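Local coordinates for DraIII (Deinococcus radiophilus, PDB 4L0K), which is a type II restriction endonuclease that cuts double-stranded DNA at specific sequences, probably through a nuclease site of the His-Me finger type, at residues A[3-8]-A[21-26]; A[118-123]-A[141-146]; A[78-83]-A[107-112]; A[180-185]-A[195-200]. All blocks are in the same frame, centred on the assembly; numbering follows the deposited sequence.

Interaction 1: residues A[3-8]-A[21-26]; sequences LCHKTV and KCQLPL
C22, C4 and L3 bury the most surface between the two N-terminal loops. C22 and C4 meet through sulfur, SG to SG at 2.1 Å, the distance of a disulfide. C32 SG is modelled within bonding distance of both, however, and one sulfur cannot hold two such bonds, so the covalent pattern is doubtful. Each SG stands anti to its own backbone N (chi1 -168° in C22, -171° in C4), which turns it toward the other. Backbone bonds join the two segments beside the sulfurs: C4 N gives a nearly straight bond to L24 O (2.6 Å), H5 N reaches C22 O (2.9 Å) from above the carbonyl plane, and C22 N gives to K6 O (2.8 Å). L3 lays CD2 near Q23 O and CD1 3.2 Å from Q23 OE1, which accepts a hydrogen bond from R120 NH1. K21 CD lies over one face of the H5 ring, 4.1 Å from its centroid (CH-pi); C22 O lies at the ring edge, a weak partner of ND1. K21 NZ goes on to a salt bridge with D113. The three cysteines, with H28 against C4 and C22, would be consistent with an unmodelled metal site, possibly zinc, though the model holds no metal there.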
loop_
_atom_site.group_PDB
_atom_site.type_symbol
_atom_site.label_atom_id
_atom_site.label_comp_id
_atom_site.label_asym_id
_atom_site.label_seq_id
_atom_site.Cartn_x
_atom_site.Cartn_y
_atom_site.Cartn_z
ATOM N N LEU A 3 30.674 -16.219 -18.258
ATOM C CA LEU A 3 29.538 -16.143 -19.179
ATOM C C LEU A 3 29.934 -15.676 -20.590
ATOM O O LEU A 3 30.926 -14.963 -20.739
ATOM C CB LEU A 3 28.468 -15.213 -18.608
ATOM C CG LEU A 3 27.876 -15.572 -17.243
ATOM C CD1 LEU A 3 26.915 -14.485 -16.799
ATOM C CD2 LEU A 3 27.184 -16.931 -17.274
ATOM N N CYS A 4 29.156 -16.098 -21.597
ATOM C CA CYS A 4 29.296 -15.688 -23.004
ATOM C C CYS A 4 29.522 -14.181 -23.063
ATOM O O CYS A 4 30.605 -13.717 -23.427
ATOM C CB CYS A 4 28.021 -16.096 -23.790
ATOM S SG CYS A 4 27.926 -15.957 -25.663
ATOM N N HIS A 5 28.508 -13.422 -22.652
ATOM C CA HIS A 5 28.531 -11.956 -22.708
ATOM C C HIS A 5 28.628 -11.366 -24.119
ATOM O O HIS A 5 28.742 -10.148 -24.276
ATOM C CB HIS A 5 29.612 -11.361 -21.792
ATOM C CG HIS A 5 29.124 -11.044 -20.412
ATOM N ND1 HIS A 5 27.994 -11.622 -19.870
ATOM C CD2 HIS A 5 29.601 -10.196 -19.470
ATOM C CE1 HIS A 5 27.801 -11.149 -18.652
ATOM N NE2 HIS A 5 28.761 -10.280 -18.386
ATOM N N LYS A 6 28.572 -12.216 -25.141
ATOM C CA LYS A 6 28.474 -11.720 -26.520
ATOM C C LYS A 6 27.142 -10.992 -26.723
ATOM O O LYS A 6 26.127 -11.379 -26.145
ATOM C CB LYS A 6 28.639 -12.860 -27.541
ATOM C CG LYS A 6 30.071 -13.412 -27.642
ATOM C CD LYS A 6 30.357 -14.050 -29.003
ATOM C CE LYS A 6 29.732 -15.432 -29.139
ATOM N NZ LYS A 6 30.207 -16.114 -30.383
ATOM N N THR A 7 27.147 -9.937 -27.535
ATOM C CA THR A 7 25.936 -9.156 -27.795
ATOM C C THR A 7 24.813 -9.990 -28.419
ATOM O O THR A 7 25.015 -10.674 -29.415
ATOM C CB THR A 7 26.240 -7.945 -28.679
ATOM O OG1 THR A 7 27.247 -7.146 -28.047
ATOM C CG2 THR A 7 24.994 -7.094 -28.896
ATOM N N VAL A 8 23.634 -9.948 -27.807
ATOM C CA VAL A 8 22.499 -10.725 -28.290
ATOM C C VAL A 8 21.669 -9.895 -29.262
ATOM O O VAL A 8 21.235 -8.784 -28.927
ATOM C CB VAL A 8 21.595 -11.228 -27.125
ATOM C CG1 VAL A 8 20.310 -11.852 -27.664
ATOM C CG2 VAL A 8 22.341 -12.229 -26.236
ATOM N N LYS A 21 23.144 -9.000 -23.389
ATOM C CA LYS A 21 24.298 -9.892 -23.335
ATOM C C LYS A 21 23.951 -11.375 -23.243
ATOM O O LYS A 21 22.948 -11.750 -22.645
ATOM C CB LYS A 21 25.239 -9.493 -22.194
ATOM C CG LYS A 21 25.566 -8.000 -22.133
ATOM C CD LYS A 21 26.549 -7.729 -20.993
ATOM C CE LYS A 21 26.474 -6.290 -20.478
ATOM N NZ LYS A 21 27.301 -6.107 -19.233
ATOM N N CYS A 22 24.798 -12.201 -23.853
ATOM C CA CYS A 22 24.716 -13.664 -23.784
ATOM C C CYS A 22 24.858 -14.095 -22.317
ATOM O O CYS A 22 25.774 -13.650 -21.625
ATOM C CB CYS A 22 25.860 -14.244 -24.637
ATOM S SG CYS A 22 25.934 -16.010 -25.098
ATOM N N GLN A 23 23.961 -14.946 -21.831
ATOM C CA GLN A 23 24.110 -15.426 -20.463
ATOM C C GLN A 23 24.407 -16.931 -20.410
ATOM O O GLN A 23 24.393 -17.539 -19.335
ATOM C CB GLN A 23 22.890 -15.039 -19.607
ATOM C CG GLN A 23 22.587 -13.528 -19.598
ATOM C CD GLN A 23 23.580 -12.727 -18.770
ATOM O OE1 GLN A 23 24.157 -13.241 -17.815
ATOM N NE2 GLN A 23 23.782 -11.467 -19.130
ATOM N N LEU A 24 24.670 -17.519 -21.578
ATOM C CA LEU A 24 25.163 -18.899 -21.673
ATOM C C LEU A 24 26.601 -18.941 -21.181
ATOM O O LEU A 24 27.282 -17.906 -21.187
ATOM C CB LEU A 24 25.112 -19.395 -23.123
ATOM C CG LEU A 24 23.889 -20.187 -23.582
ATOM C CD1 LEU A 24 23.405 -21.199 -22.516
ATOM C CD2 LEU A 24 22.778 -19.250 -23.987
ATOM N N PRO A 25 27.070 -20.122 -20.736
ATOM C CA PRO A 25 28.485 -20.282 -20.357
ATOM C C PRO A 25 29.426 -19.921 -21.514
ATOM O O PRO A 25 29.065 -20.158 -22.665
ATOM C CB PRO A 25 28.593 -21.778 -20.036
ATOM C CG PRO A 25 27.216 -22.168 -19.618
ATOM C CD PRO A 25 26.300 -21.356 -20.501
ATOM N N LEU A 26 30.595 -19.363 -21.201
ATOM C CA LEU A 26 31.575 -18.923 -22.200
ATOM C C LEU A 26 31.836 -19.948 -23.313
ATOM O O LEU A 26 31.959 -19.576 -24.484
ATOM C CB LEU A 26 32.889 -18.530 -21.503
ATOM C CG LEU A 26 34.005 -17.821 -22.287
ATOM C CD1 LEU A 26 33.509 -16.545 -22.979
ATOM C CD2 LEU A 26 35.166 -17.512 -21.351
#

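Interaction 2: residues A[118-123]-A[141-146]; sequences VARKLT and NYLEEF
The guanidinium of R120 has the F146 ring flat on one face, planes 8° apart, and Y142 OH at its edge, in plane. F146 in turn receives R120 CD over the centre of its face, 3.7 Å from the ring centroid, while its own CE1 lies above the rim of the Y142 ring. The motif is a crossing of two consecutive helices, 112-126 and 137-147, whose local axes pass 10.0 Å apart at -109°. R120 therefore reaches across to helix 137-147: its chain runs straight past CB and bends at chi3 (-60°), which lays CD and the head group along F146. The cation-pi contact is off-centre, CZ standing 4.5 Å from the centroid. NH1 gives a bond of 2.9 Å to Y142 OH and another to Q23 OE1, and NH2 pairs with D117, so the buried head group is held at several points, Y142 OH in its plane, and its charge is probably balanced. Y142 OH also bonds Q23 O, which joins the N-terminal loop to the crossing. L143 touches helix 112-126 with both methyls, CD2 against R120 CG (3.8 Å) and CD1 against T123. T123 turns its hydroxyl back into its own helix, where OG1 and N reach A119 O from opposite faces of that carbonyl; its methyl is left for the contact, CG2 meeting L143 CD1 at 3.7 Å.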
loop_
_atom_site.group_PDB
_atom_site.type_symbol
_atom_site.label_atom_id
_atom_site.label_comp_id
_atom_site.label_asym_id
_atom_site.label_seq_id
_atom_site.Cartn_x
_atom_site.Cartn_y
_atom_site.Cartn_z
ATOM N N VAL A 118 19.082 -10.696 -10.779
ATOM C CA VAL A 118 17.749 -10.805 -10.190
ATOM C C VAL A 118 16.876 -11.817 -10.943
ATOM O O VAL A 118 16.261 -12.695 -10.314
ATOM C CB VAL A 118 17.047 -9.418 -10.131
ATOM C CG1 VAL A 118 15.527 -9.563 -9.953
ATOM C CG2 VAL A 118 17.673 -8.531 -9.024
ATOM N N ALA A 119 16.823 -11.701 -12.278
ATOM C CA ALA A 119 16.135 -12.714 -13.089
ATOM C C ALA A 119 16.612 -14.150 -12.765
ATOM O O ALA A 119 15.797 -15.089 -12.634
ATOM C CB ALA A 119 16.295 -12.416 -14.578
ATOM N N ARG A 120 17.926 -14.315 -12.624
ATOM C CA ARG A 120 18.462 -15.654 -12.352
ATOM C C ARG A 120 18.014 -16.168 -10.972
ATOM O O ARG A 120 17.622 -17.330 -10.812
ATOM C CB ARG A 120 19.987 -15.664 -12.458
ATOM C CG ARG A 120 20.545 -16.252 -13.750
ATOM C CD ARG A 120 22.077 -16.313 -13.696
ATOM N NE ARG A 120 22.653 -14.984 -13.516
ATOM C CZ ARG A 120 23.257 -14.294 -14.478
ATOM N NH1 ARG A 120 23.383 -14.814 -15.698
ATOM N NH2 ARG A 120 23.741 -13.088 -14.223
ATOM N N LYS A 121 18.054 -15.276 -9.989
ATOM C CA LYS A 121 17.713 -15.621 -8.616
ATOM C C LYS A 121 16.274 -16.069 -8.533
ATOM O O LYS A 121 15.963 -17.090 -7.940
ATOM C CB LYS A 121 17.915 -14.416 -7.705
ATOM C CG LYS A 121 17.459 -14.659 -6.279
ATOM C CD LYS A 121 18.271 -15.760 -5.594
ATOM C CE LYS A 121 17.795 -15.966 -4.167
ATOM N NZ LYS A 121 17.892 -14.712 -3.360
ATOM N N LEU A 122 15.406 -15.280 -9.147
ATOM C CA LEU A 122 13.978 -15.518 -9.136
ATOM C C LEU A 122 13.613 -16.819 -9.852
ATOM O O LEU A 122 12.683 -17.519 -9.431
ATOM C CB LEU A 122 13.274 -14.325 -9.786
ATOM C CG LEU A 122 12.595 -13.302 -8.882
ATOM C CD1 LEU A 122 13.060 -13.379 -7.433
ATOM C CD2 LEU A 122 12.770 -11.907 -9.431
ATOM N N THR A 123 14.330 -17.145 -10.932
ATOM C CA THR A 123 14.128 -18.449 -11.581
ATOM C C THR A 123 14.533 -19.606 -10.653
ATOM O O THR A 123 13.868 -20.671 -10.578
ATOM C CB THR A 123 14.939 -18.566 -12.894
ATOM O OG1 THR A 123 14.713 -17.404 -13.699
ATOM C CG2 THR A 123 14.524 -19.812 -13.664
ATOM N N ASN A 141 21.696 -27.113 -13.358
ATOM C CA ASN A 141 23.121 -27.000 -13.059
ATOM C C ASN A 141 23.623 -25.576 -13.154
ATOM O O ASN A 141 24.427 -25.123 -12.327
ATOM C CB ASN A 141 23.941 -27.938 -13.944
ATOM C CG ASN A 141 23.648 -29.392 -13.643
ATOM O OD1 ASN A 141 23.487 -29.776 -12.477
ATOM N ND2 ASN A 141 23.530 -30.202 -14.688
ATOM N N TYR A 142 23.127 -24.874 -14.165
ATOM C CA TYR A 142 23.461 -23.476 -14.380
ATOM C C TYR A 142 23.060 -22.610 -13.168
ATOM O O TYR A 142 23.884 -21.863 -12.621
ATOM C CB TYR A 142 22.749 -23.003 -15.641
ATOM C CG TYR A 142 22.877 -21.532 -15.947
ATOM C CD1 TYR A 142 23.852 -21.073 -16.826
ATOM C CD2 TYR A 142 21.992 -20.603 -15.396
ATOM C CE1 TYR A 142 23.958 -19.738 -17.130
ATOM C CE2 TYR A 142 22.095 -19.261 -15.692
ATOM C CZ TYR A 142 23.078 -18.837 -16.565
ATOM O OH TYR A 142 23.184 -17.505 -16.868
ATOM N N LEU A 143 21.797 -22.711 -12.753
ATOM C CA LEU A 143 21.312 -21.927 -11.610
ATOM C C LEU A 143 21.953 -22.358 -10.287
ATOM O O LEU A 143 22.324 -21.510 -9.469
ATOM C CB LEU A 143 19.777 -21.970 -11.524
ATOM C CG LEU A 143 19.120 -21.270 -12.719
ATOM C CD1 LEU A 143 17.631 -21.523 -12.766
ATOM C CD2 LEU A 143 19.419 -19.764 -12.706
ATOM N N GLU A 144 22.092 -23.670 -10.089
ATOM C CA GLU A 144 22.739 -24.206 -8.889
ATOM C C GLU A 144 24.181 -23.747 -8.763
ATOM O O GLU A 144 24.686 -23.547 -7.657
ATOM C CB GLU A 144 22.659 -25.728 -8.845
ATOM C CG GLU A 144 21.351 -26.237 -8.254
ATOM C CD GLU A 144 21.312 -27.741 -8.143
ATOM O OE1 GLU A 144 20.407 -28.273 -7.455
ATOM O OE2 GLU A 144 22.197 -28.385 -8.751
ATOM N N GLU A 145 24.835 -23.554 -9.902
ATOM C CA GLU A 145 26.194 -23.033 -9.910
ATOM C C GLU A 145 26.237 -21.631 -9.307
ATOM O O GLU A 145 27.207 -21.259 -8.644
ATOM C CB GLU A 145 26.740 -23.010 -11.332
ATOM C CG GLU A 145 27.988 -22.179 -11.490
ATOM C CD GLU A 145 29.144 -22.971 -12.056
ATOM O OE1 GLU A 145 29.035 -24.215 -12.122
ATOM O OE2 GLU A 145 30.159 -22.347 -12.435
ATOM N N PHE A 146 25.178 -20.855 -9.533
ATOM C CA PHE A 146 25.117 -19.495 -9.021
ATOM C C PHE A 146 24.688 -19.430 -7.562
ATOM O O PHE A 146 25.256 -18.663 -6.778
ATOM C CB PHE A 146 24.146 -18.653 -9.844
ATOM C CG PHE A 146 24.711 -18.156 -11.142
ATOM C CD1 PHE A 146 24.519 -18.869 -12.311
ATOM C CD2 PHE A 146 25.414 -16.965 -11.196
ATOM C CE1 PHE A 146 25.018 -18.409 -13.504
ATOM C CE2 PHE A 146 25.922 -16.503 -12.393
ATOM C CZ PHE A 146 25.723 -17.227 -13.548
#

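Interaction 3: residues A[78-83]-A[107-112]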
loop_
_atom_site.group_PDB
_atom_site.type_symbol
_atom_site.label_atom_id
_atom_site.label_comp_id
_atom_site.label_asym_id
_atom_site.label_seq_id
_atom_site.Cartn_x
_atom_site.Cartn_y
_atom_site.Cartn_z
ATOM N N VAL A 78 17.575 1.534 -18.066
ATOM C CA VAL A 78 17.372 2.766 -18.814
ATOM C C VAL A 78 17.044 3.879 -17.809
ATOM O O VAL A 78 17.447 5.035 -17.978
ATOM C CB VAL A 78 16.218 2.622 -19.853
ATOM C CG1 VAL A 78 15.639 3.991 -20.228
ATOM C CG2 VAL A 78 16.691 1.865 -21.096
ATOM N N ALA A 79 16.336 3.508 -16.742
ATOM C CA ALA A 79 15.956 4.448 -15.682
ATOM C C ALA A 79 17.158 4.915 -14.855
ATOM O O ALA A 79 17.037 5.827 -14.044
ATOM C CB ALA A 79 14.911 3.826 -14.775
ATOM N N ILE A 80 18.311 4.286 -15.080
ATOM C CA ILE A 80 19.565 4.671 -14.435
ATOM C C ILE A 80 20.373 5.681 -15.265
ATOM O O ILE A 80 21.257 6.354 -14.740
ATOM C CB ILE A 80 20.436 3.421 -14.159
ATOM C CG1 ILE A 80 21.404 3.658 -12.996
ATOM C CG2 ILE A 80 21.148 2.962 -15.432
ATOM C CD1 ILE A 80 22.224 2.435 -12.630
ATOM N N LEU A 81 20.063 5.791 -16.555
ATOM C CA LEU A 81 20.794 6.699 -17.448
ATOM C C LEU A 81 20.469 8.168 -17.171
ATOM O O LEU A 81 19.340 8.506 -16.791
ATOM C CB LEU A 81 20.509 6.340 -18.902
ATOM C CG LEU A 81 20.887 4.896 -19.244
ATOM C CD1 LEU A 81 20.378 4.483 -20.623
ATOM C CD2 LEU A 81 22.392 4.683 -19.154
ATOM N N ASP A 82 21.467 9.037 -17.334
ATOM C CA ASP A 82 21.290 10.472 -17.063
ATOM C C ASP A 82 20.366 11.129 -18.092
ATOM O O ASP A 82 20.212 10.605 -19.200
ATOM C CB ASP A 82 22.638 11.210 -17.011
ATOM C CG ASP A 82 23.243 11.433 -18.384
ATOM O OD1 ASP A 82 22.676 12.226 -19.172
ATOM O OD2 ASP A 82 24.303 10.830 -18.672
ATOM N N ASP A 83 19.772 12.265 -17.717
ATOM C CA ASP A 83 18.864 13.026 -18.585
ATOM C C ASP A 83 19.362 13.281 -20.031
ATOM O O ASP A 83 18.569 13.215 -20.971
ATOM C CB ASP A 83 18.484 14.360 -17.933
ATOM C CG ASP A 83 17.691 14.185 -16.646
ATOM O OD1 ASP A 83 17.513 15.180 -15.909
ATOM O OD2 ASP A 83 17.246 13.053 -16.364
ATOM N N GLU A 107 14.178 6.002 -8.539
ATOM C CA GLU A 107 14.028 5.107 -7.402
ATOM C C GLU A 107 14.124 3.681 -7.879
ATOM O O GLU A 107 14.630 2.823 -7.163
ATOM C CB GLU A 107 12.672 5.320 -6.737
ATOM C CG GLU A 107 12.718 5.432 -5.245
ATOM C CD GLU A 107 11.343 5.658 -4.673
ATOM O OE1 GLU A 107 10.707 4.665 -4.257
ATOM O OE2 GLU A 107 10.892 6.825 -4.651
ATOM N N LYS A 108 13.638 3.434 -9.094
ATOM C CA LYS A 108 13.695 2.074 -9.648
ATOM C C LYS A 108 14.956 1.690 -10.459
ATOM O O LYS A 108 15.008 0.599 -11.049
ATOM C CB LYS A 108 12.435 1.783 -10.479
ATOM C CG LYS A 108 11.149 1.646 -9.654
ATOM C CD LYS A 108 11.272 0.539 -8.610
ATOM C CE LYS A 108 9.907 0.040 -8.150
ATOM N NZ LYS A 108 9.338 -0.985 -9.077
ATOM N N ALA A 109 15.973 2.550 -10.480
ATOM C CA ALA A 109 17.153 2.307 -11.337
ATOM C C ALA A 109 18.038 1.152 -10.871
ATOM O O ALA A 109 18.215 0.939 -9.682
ATOM C CB ALA A 109 17.991 3.578 -11.487
ATOM N N ALA A 110 18.598 0.425 -11.829
ATOM C CA ALA A 110 19.539 -0.659 -11.551
ATOM C C ALA A 110 20.330 -0.909 -12.824
ATOM O O ALA A 110 19.791 -0.757 -13.916
ATOM C CB ALA A 110 18.799 -1.922 -11.146
ATOM N N ASP A 111 21.597 -1.293 -12.693
ATOM C CA ASP A 111 22.415 -1.599 -13.870
ATOM C C ASP A 111 21.933 -2.888 -14.547
ATOM O O ASP A 111 21.146 -3.639 -13.970
ATOM C CB ASP A 111 23.913 -1.669 -13.518
ATOM C CG ASP A 111 24.233 -2.795 -12.560
ATOM O OD1 ASP A 111 24.128 -2.577 -11.328
ATOM O OD2 ASP A 111 24.582 -3.900 -13.030
ATOM N N TYR A 112 22.406 -3.128 -15.767
ATOM C CA TYR A 112 21.944 -4.236 -16.597
ATOM C C TYR A 112 22.261 -5.598 -15.973
ATOM O O TYR A 112 21.389 -6.492 -15.884
ATOM C CB TYR A 112 22.536 -4.140 -18.020
ATOM C CG TYR A 112 22.165 -5.322 -18.885
ATOM C CD1 TYR A 112 21.008 -5.311 -19.659
ATOM C CD2 TYR A 112 22.957 -6.462 -18.905
ATOM C CE1 TYR A 112 20.651 -6.417 -20.430
ATOM C CE2 TYR A 112 22.613 -7.562 -19.670
ATOM C CZ TYR A 112 21.466 -7.535 -20.428
ATOM O OH TYR A 112 21.147 -8.643 -21.178
#
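I80 and A109 meet CB to CB at 3.6 Å, and the pair carries a small apolar contact between two loops. The A109 methyl points at the main chain of the opposite turn, where it rests 3.5 Å from I80 CA and also 3.5 Å from A79 O. I80 has CG1 roughly anti to its backbone N (chi1 -155°), which puts CG2 in the crowded position between N and the carbonyl carbon. From CG1 the chain runs on straight (chi2 176°), so CD1 travels along the facing backbone and stops 3.8 Å from both A110 C and D111 N. The isoleucine thus lies alongside residues 109-111 in van der Waals packing. In D111, chi1 of 64° sets CG between the backbone N and the carbonyl carbon, from where the carboxylate caps the start of helix 112-126, with OD1 also bonded to S114 OG. R106 NH1, near the end of helix 99-107, bonds A79 O and L81 O, tying the turn to that helix. The arrangement is a type I beta turn, V78 to L81, closed by L81 N to V78 O (3.1 Å), packed on the linker between helices 99-107 and 112-126; each segment runs into a helix start with an aspartate, D82 or D111, as side-chain N-cap.

Interaction 4: residues A[180-185]-A[195-200]; sequences ETAHKT and GFAHRF
E180 opens an antiparallel hairpin with A197: E180 N gives to A197 O, and A197 N returns a bond to E180 O, both 2.9 Å. Strands 179-183 and 194-198, with helix 199-205 following directly, form a beta-beta-alpha unit consistent with the His-Me finger clan. The side chain of E180 is extended beyond CG and reaches past the strand to R199 at the helix start. Its OE2 uses the syn lone pair to take R199 NH2 at 2.6 Å, in the guanidinium plane, although the carboxylate stands almost upright to that plane (89°). The other oxygen, OE1, bonds N202, so both carboxylate oxygens are occupied by the following helix. Beyond R199, F200 meets W216 and K208 of the second subunit. T181 is paired with F196 at a non-hydrogen-bonded position; their side chains diverge, the threonine hydroxyl going to D55 and both residues packing on L122 of helix 112-126. T181 CA also approaches G195 O in a CH...O contact. A182 returns to the face of E180 and sets its methyl 3.7 Å from A197 CB, both alanines lying against N202. At this loop end of the hairpin, A182 N reaches G195 O at 2.8 Å almost straight (176°) but from above the carbonyl plane, and G195 N answers to A182 O at 3.0 Å. H183, next in the strand, bonds H189 ND1 through its NE2.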
loop_
_atom_site.group_PDB
_atom_site.type_symbol
_atom_site.label_atom_id
_atom_site.label_comp_id
_atom_site.label_asym_id
_atom_site.label_seq_id
_atom_site.Cartn_x
_atom_site.Cartn_y
_atom_site.Cartn_z
ATOM N N GLU A 180 4.176 -11.449 -5.327
ATOM C CA GLU A 180 4.945 -10.359 -5.909
ATOM C C GLU A 180 6.408 -10.593 -5.627
ATOM O O GLU A 180 6.765 -11.457 -4.807
ATOM C CB GLU A 180 4.527 -9.001 -5.313
ATOM C CG GLU A 180 3.073 -8.683 -5.569
ATOM C CD GLU A 180 2.637 -7.342 -5.016
ATOM O OE1 GLU A 180 3.200 -6.871 -4.004
ATOM O OE2 GLU A 180 1.715 -6.754 -5.607
ATOM N N THR A 181 7.249 -9.831 -6.319
ATOM C CA THR A 181 8.674 -9.855 -6.074
ATOM C C THR A 181 8.996 -8.996 -4.867
ATOM O O THR A 181 8.524 -7.876 -4.751
ATOM C CB THR A 181 9.463 -9.365 -7.307
ATOM O OG1 THR A 181 9.488 -10.403 -8.294
ATOM C CG2 THR A 181 10.882 -9.026 -6.925
ATOM N N ALA A 182 9.807 -9.523 -3.962
ATOM C CA ALA A 182 10.153 -8.789 -2.756
ATOM C C ALA A 182 11.606 -8.348 -2.758
ATOM O O ALA A 182 12.484 -9.020 -3.332
ATOM C CB ALA A 182 9.860 -9.634 -1.525
ATOM N N HIS A 183 11.828 -7.215 -2.100
ATOM C CA HIS A 183 13.145 -6.688 -1.788
ATOM C C HIS A 183 13.333 -6.662 -0.285
ATOM O O HIS A 183 12.665 -5.905 0.420
ATOM C CB HIS A 183 13.294 -5.284 -2.370
ATOM C CG HIS A 183 13.236 -5.266 -3.861
ATOM N ND1 HIS A 183 12.049 -5.340 -4.559
ATOM C CD2 HIS A 183 14.220 -5.257 -4.789
ATOM C CE1 HIS A 183 12.302 -5.343 -5.853
ATOM N NE2 HIS A 183 13.612 -5.292 -6.022
ATOM N N LYS A 184 14.250 -7.493 0.202
ATOM C CA LYS A 184 14.457 -7.661 1.639
ATOM C C LYS A 184 14.876 -6.353 2.293
ATOM O O LYS A 184 14.502 -6.069 3.427
ATOM C CB LYS A 184 15.510 -8.735 1.919
ATOM C CG LYS A 184 15.123 -10.128 1.500
ATOM C CD LYS A 184 16.339 -11.065 1.587
ATOM C CE LYS A 184 16.198 -12.228 0.610
ATOM N NZ LYS A 184 17.395 -13.122 0.661
ATOM N N THR A 185 15.684 -5.579 1.580
ATOM C CA THR A 185 16.061 -4.251 2.021
ATOM C C THR A 185 15.643 -3.313 0.904
ATOM O O THR A 185 15.896 -3.605 -0.259
ATOM C CB THR A 185 17.577 -4.149 2.281
ATOM O OG1 THR A 185 17.879 -4.738 3.548
ATOM C CG2 THR A 185 18.039 -2.692 2.288
ATOM N N GLY A 195 13.364 -11.888 -3.588
ATOM C CA GLY A 195 12.681 -13.162 -3.468
ATOM C C GLY A 195 11.214 -13.035 -3.806
ATOM O O GLY A 195 10.831 -12.120 -4.505
ATOM N N PHE A 196 10.387 -13.937 -3.296
ATOM C CA PHE A 196 8.948 -13.816 -3.487
ATOM C C PHE A 196 8.233 -13.538 -2.163
ATOM O O PHE A 196 8.706 -13.944 -1.076
ATOM C CB PHE A 196 8.383 -15.077 -4.151
ATOM C CG PHE A 196 8.940 -15.346 -5.534
ATOM C CD1 PHE A 196 8.901 -14.378 -6.514
ATOM C CD2 PHE A 196 9.491 -16.576 -5.839
ATOM C CE1 PHE A 196 9.410 -14.622 -7.776
ATOM C CE2 PHE A 196 10.008 -16.843 -7.108
ATOM C CZ PHE A 196 9.971 -15.850 -8.076
ATOM N N ALA A 197 7.104 -12.834 -2.257
ATOM C CA ALA A 197 6.278 -12.524 -1.081
ATOM C C ALA A 197 4.801 -12.486 -1.447
ATOM O O ALA A 197 4.449 -12.078 -2.556
ATOM C CB ALA A 197 6.684 -11.196 -0.487
ATOM N N HIS A 198 3.940 -12.918 -0.524
ATOM C CA HIS A 198 2.516 -12.618 -0.632
ATOM C C HIS A 198 2.318 -11.130 -0.839
ATOM O O HIS A 198 3.044 -10.314 -0.255
ATOM C CB HIS A 198 1.769 -12.979 0.652
ATOM C CG HIS A 198 1.787 -14.430 0.968
ATOM N ND1 HIS A 198 2.602 -14.964 1.939
ATOM C CD2 HIS A 198 1.109 -15.469 0.422
ATOM C CE1 HIS A 198 2.415 -16.274 1.986
ATOM N NE2 HIS A 198 1.517 -16.604 1.075
ATOM N N ARG A 199 1.323 -10.790 -1.649
ATOM C CA ARG A 199 0.915 -9.405 -1.847
ATOM C C ARG A 199 0.744 -8.707 -0.501
ATOM O O ARG A 199 1.364 -7.671 -0.250
ATOM C CB ARG A 199 -0.390 -9.368 -2.627
ATOM C CG ARG A 199 -1.128 -8.055 -2.547
ATOM C CD ARG A 199 -0.780 -7.150 -3.693
ATOM N NE ARG A 199 -1.309 -5.807 -3.467
ATOM C CZ ARG A 199 -0.831 -4.700 -4.028
ATOM N NH1 ARG A 199 -1.390 -3.531 -3.746
ATOM N NH2 ARG A 199 0.205 -4.758 -4.863
ATOM N N PHE A 200 -0.054 -9.301 0.381
ATOM C CA PHE A 200 -0.281 -8.698 1.690
ATOM C C PHE A 200 1.028 -8.372 2.414
ATOM O O PHE A 200 1.218 -7.252 2.906
ATOM C CB PHE A 200 -1.165 -9.573 2.602
ATOM C CG PHE A 200 -1.393 -8.951 3.955
ATOM C CD1 PHE A 200 -2.456 -8.065 4.158
ATOM C CD2 PHE A 200 -0.510 -9.190 4.999
ATOM C CE1 PHE A 200 -2.647 -7.445 5.398
ATOM C CE2 PHE A 200 -0.693 -8.577 6.245
ATOM C CZ PHE A 200 -1.761 -7.697 6.439
#

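In the fold
Along the chain the order is interaction 1, 3, 2, 4. Helix 112-126 is the common element: segment 107-112 leads into it, 118-123 lies on it, and its two flanks meet the outer contacts. Interactions 1 and 2, centres 15 Å apart, touch through Q23 with R120 and Y142. Interaction 1 also reaches interaction 3 (centres 22 Å apart), where K21 N meets Y112 OH. On the far flank L122 packs on F196 and T181, joining interactions 2 and 4 (centres 18 Å apart). Interactions 1 and 4 lie on opposite sides of the chain's centre, nearest atoms about 17 Å apart; helix 112-126, touching both, links the N-terminal cysteine-rich loops to the probable nuclease hairpin.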